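Uncharacterized hypothetical protein (Parabacteroides merdae, PDB 4EI0) is of unknown function, a DUF4466 family protein built largely of antiparallel beta sheets and found as two copies in its assembly. Local coordinates at residues P12-S24 / I36-L48. Residues are numbered along the deposited sequence; the frame is centred on the assembly and turned at random.
Sequences PVSALSNDCIKRS and IEFAYAMAIPNEL
R23 and E37 form a salt bridge at one end of the antiparallel pair made by strands 17-22 and 36-43: NE of R23 points almost straight (169°) at OE2 of E37, at 2.5 Å, closer than usual, so the exact length is doubtful, while NH2 reaches the same oxygen only weakly. The carboxylate carbon lies in the guanidinium plane at its edge, yet the two planes are turned 51° apart. Beside it, S24 OG accepts a nearly linear hydrogen bond from the backbone N of E37, 2.9 Å. On the other face of the sheet, Y40 OH donates to N18 OD1 at 2.6 Å, in the amide's carbonyl plane and on a lone pair. CG of Y40 stands opposite its backbone N (chi1 -177°), which carries the ring diagonally past C20 and its hydroxyl to N18. Paired backbone hydrogen bonds join S17 with A43, D19 with A41 and I21 with A39, and R23 N continues the pattern to E37 O. Between the last two pairs, C20 CB packs 3.8 Å from Y40 CD1, its SG set obliquely to the Y40 and F38 rings; at the next non-hydrogen-bonded pair K22 CB lies 3.9 Å from F38 CE2. F127 and F129 of strand 124-133 meet this aromatic face. A phenylalanine in place of Y40 would probably leave N18 OD1 without its hydroxyl donor and the amide less firmly oriented. At the far end L16 CD1 rests 4.0 Å from I44 CB. In this beta-sandwich the N18-Y40 bond, with N18 ND2 on E140 O, satisfies polar groups amid the aromatic packing between the sheets, while the charged pair lies on the other side, where R111 adjoins both R23 and E37.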
# COMPACT_ATOMS: atom_id res chain seq x y z
N PRO B 12 8.98 9.30 12.32
CA PRO B 12 9.43 9.79 10.99
C PRO B 12 9.08 11.30 10.82
O PRO B 12 8.57 11.95 11.76
CB PRO B 12 8.68 8.89 10.00
CG PRO B 12 7.43 8.50 10.72
CD PRO B 12 7.72 8.53 12.21
N VAL B 13 9.35 11.85 9.64
CA VAL B 13 9.23 13.31 9.46
C VAL B 13 7.84 13.88 9.85
O VAL B 13 6.80 13.54 9.28
CB VAL B 13 9.68 13.72 8.06
CG1 VAL B 13 9.69 15.23 7.90
CG2 VAL B 13 11.05 13.15 7.81
N SER B 14 7.82 14.78 10.81
CA SER B 14 6.55 15.29 11.35
C SER B 14 5.98 16.44 10.52
O SER B 14 5.53 17.47 11.02
CB SER B 14 6.70 15.65 12.82
OG SER B 14 7.94 16.30 13.06
N ALA B 15 6.02 16.24 9.21
CA ALA B 15 5.57 17.21 8.21
C ALA B 15 5.60 16.46 6.85
O ALA B 15 6.09 15.34 6.76
CB ALA B 15 6.51 18.43 8.16
N LEU B 16 5.07 17.10 5.82
CA LEU B 16 5.20 16.61 4.44
C LEU B 16 6.62 16.33 4.11
O LEU B 16 7.49 17.16 4.37
CB LEU B 16 4.70 17.68 3.46
CG LEU B 16 4.64 17.25 2.00
CD1 LEU B 16 3.92 15.90 1.84
CD2 LEU B 16 3.90 18.36 1.26
N SER B 17 6.89 15.15 3.59
CA SER B 17 8.22 14.80 3.15
C SER B 17 8.20 14.05 1.80
O SER B 17 7.15 13.59 1.34
CB SER B 17 8.87 13.96 4.21
OG SER B 17 8.26 12.70 4.19
N ASN B 18 9.37 13.93 1.18
CA ASN B 18 9.46 13.28 -0.14
C ASN B 18 10.79 12.59 -0.37
O ASN B 18 11.76 12.89 0.30
CB ASN B 18 9.05 14.25 -1.27
CG ASN B 18 10.05 15.42 -1.54
OD1 ASN B 18 9.85 16.19 -2.48
ND2 ASN B 18 11.11 15.53 -0.78
N ASP B 19 10.82 11.67 -1.31
CA ASP B 19 12.03 10.99 -1.72
C ASP B 19 11.82 10.48 -3.13
O ASP B 19 10.70 10.20 -3.50
CB ASP B 19 12.31 9.80 -0.82
CG ASP B 19 13.65 9.15 -1.12
OD1 ASP B 19 14.68 9.83 -1.07
OD2 ASP B 19 13.69 7.96 -1.45
N CYS B 20 12.86 10.42 -3.95
CA CYS B 20 12.67 10.00 -5.33
C CYS B 20 13.82 9.12 -5.74
O CYS B 20 14.96 9.43 -5.43
CB CYS B 20 12.54 11.23 -6.26
SG CYS B 20 11.84 10.78 -7.87
N ILE B 21 13.52 8.02 -6.44
CA ILE B 21 14.54 7.08 -6.91
C ILE B 21 14.40 6.86 -8.42
O ILE B 21 13.31 6.70 -8.92
CB ILE B 21 14.56 5.74 -6.11
CG1 ILE B 21 13.39 4.81 -6.44
CG2 ILE B 21 14.61 6.02 -4.61
CD1 ILE B 21 13.59 3.36 -6.02
N LYS B 22 15.50 6.95 -9.15
CA LYS B 22 15.50 6.62 -10.56
C LYS B 22 15.32 5.12 -10.65
O LYS B 22 16.04 4.39 -9.98
CB LYS B 22 16.84 7.05 -11.20
CG LYS B 22 16.93 6.80 -12.71
CD LYS B 22 18.12 7.51 -13.33
CE LYS B 22 18.51 6.89 -14.69
NZ LYS B 22 19.36 5.68 -14.57
N ARG B 23 14.32 4.64 -11.37
CA ARG B 23 14.12 3.18 -11.54
C ARG B 23 14.97 2.63 -12.68
O ARG B 23 15.56 1.57 -12.57
CB ARG B 23 12.64 2.83 -11.70
CG ARG B 23 11.94 2.79 -10.34
CD ARG B 23 10.42 2.91 -10.42
NE ARG B 23 9.79 1.90 -11.28
CZ ARG B 23 9.53 0.64 -10.93
NH1 ARG B 23 9.86 0.17 -9.72
NH2 ARG B 23 8.93 -0.17 -11.80
N SER B 24 15.10 3.38 -13.75
CA SER B 24 16.01 3.00 -14.82
C SER B 24 17.42 2.69 -14.27
O SER B 24 17.97 3.42 -13.41
CB SER B 24 16.06 4.13 -15.88
OG SER B 24 14.72 4.56 -16.25
N ILE B 36 13.06 7.60 -19.25
CA ILE B 36 13.75 7.51 -17.96
C ILE B 36 12.61 7.52 -16.93
O ILE B 36 11.73 8.41 -16.92
CB ILE B 36 14.69 8.68 -17.66
CG1 ILE B 36 15.58 8.95 -18.85
CG2 ILE B 36 15.49 8.43 -16.39
CD1 ILE B 36 16.64 10.00 -18.60
N GLU B 37 12.59 6.48 -16.11
CA GLU B 37 11.52 6.24 -15.16
C GLU B 37 11.96 6.50 -13.74
O GLU B 37 13.05 6.06 -13.34
CB GLU B 37 11.11 4.79 -15.25
CG GLU B 37 9.91 4.46 -14.38
CD GLU B 37 9.56 2.99 -14.40
OE1 GLU B 37 9.95 2.29 -15.36
OE2 GLU B 37 8.89 2.55 -13.47
N PHE B 38 11.11 7.20 -13.00
CA PHE B 38 11.39 7.61 -11.62
C PHE B 38 10.22 7.15 -10.72
O PHE B 38 9.08 7.07 -11.18
CB PHE B 38 11.56 9.13 -11.53
CG PHE B 38 12.77 9.68 -12.24
CD1 PHE B 38 12.71 9.97 -13.58
CD2 PHE B 38 13.94 9.87 -11.58
CE1 PHE B 38 13.82 10.47 -14.24
CE2 PHE B 38 15.06 10.36 -12.23
CZ PHE B 38 15.00 10.67 -13.56
N ALA B 39 10.49 6.85 -9.45
CA ALA B 39 9.47 6.54 -8.45
C ALA B 39 9.55 7.62 -7.39
O ALA B 39 10.55 7.71 -6.69
CB ALA B 39 9.68 5.16 -7.84
N TYR B 40 8.53 8.49 -7.33
CA TYR B 40 8.52 9.67 -6.47
C TYR B 40 7.58 9.36 -5.29
O TYR B 40 6.38 9.23 -5.49
CB TYR B 40 7.99 10.88 -7.19
CG TYR B 40 7.99 12.19 -6.41
CD1 TYR B 40 9.06 12.56 -5.60
CD2 TYR B 40 6.93 13.09 -6.52
CE1 TYR B 40 9.05 13.76 -4.89
CE2 TYR B 40 6.93 14.31 -5.83
CZ TYR B 40 8.00 14.64 -5.02
OH TYR B 40 8.00 15.86 -4.34
N ALA B 41 8.16 9.25 -4.09
CA ALA B 41 7.45 8.93 -2.84
C ALA B 41 7.19 10.19 -2.05
O ALA B 41 8.10 11.01 -1.87
CB ALA B 41 8.28 7.98 -1.99
N MSE B 42 5.97 10.30 -1.52
CA MSE B 42 5.54 11.44 -0.70
C MSE B 42 4.82 10.94 0.54
O MSE B 42 4.20 9.89 0.50
CB MSE B 42 4.57 12.31 -1.51
CG MSE B 42 5.11 12.78 -2.84
SE MSE B 42 3.72 13.14 -4.12
CE MSE B 42 3.56 11.18 -4.60
N ALA B 43 4.92 11.65 1.65
CA ALA B 43 4.24 11.22 2.90
C ALA B 43 4.04 12.41 3.82
O ALA B 43 4.89 13.28 3.89
CB ALA B 43 5.03 10.12 3.64
N ILE B 44 2.88 12.45 4.47
CA ILE B 44 2.51 13.45 5.42
C ILE B 44 1.85 12.69 6.55
O ILE B 44 1.14 11.74 6.31
CB ILE B 44 1.59 14.52 4.82
CG1 ILE B 44 1.38 15.67 5.84
CG2 ILE B 44 0.25 13.95 4.39
CD1 ILE B 44 0.63 16.87 5.29
N PRO B 45 2.14 13.06 7.81
CA PRO B 45 1.40 12.40 8.88
C PRO B 45 -0.10 12.61 8.67
O PRO B 45 -0.56 13.73 8.38
CB PRO B 45 1.92 13.09 10.14
CG PRO B 45 3.26 13.64 9.75
CD PRO B 45 3.07 14.08 8.33
N ASN B 46 -0.87 11.52 8.77
CA ASN B 46 -2.28 11.51 8.39
C ASN B 46 -3.13 12.50 9.16
O ASN B 46 -4.06 13.06 8.60
CB ASN B 46 -2.89 10.13 8.60
CG ASN B 46 -4.21 9.95 7.86
OD1 ASN B 46 -4.32 10.31 6.68
ND2 ASN B 46 -5.20 9.41 8.53
N GLU B 47 -2.78 12.78 10.40
CA GLU B 47 -3.54 13.72 11.21
C GLU B 47 -3.30 15.20 10.83
O GLU B 47 -4.12 16.04 11.14
CB GLU B 47 -3.28 13.47 12.71
CG GLU B 47 -1.94 13.94 13.23
CD GLU B 47 -0.74 12.99 12.98
OE1 GLU B 47 -0.81 11.97 12.21
OE2 GLU B 47 0.32 13.31 13.58
N LEU B 48 -2.22 15.49 10.10
CA LEU B 48 -1.89 16.85 9.66
C LEU B 48 -2.56 17.24 8.33
O LEU B 48 -2.88 18.40 8.10
CB LEU B 48 -0.38 17.06 9.56
CG LEU B 48 0.49 16.90 10.82
CD1 LEU B 48 1.96 17.22 10.48
CD2 LEU B 48 0.02 17.75 12.00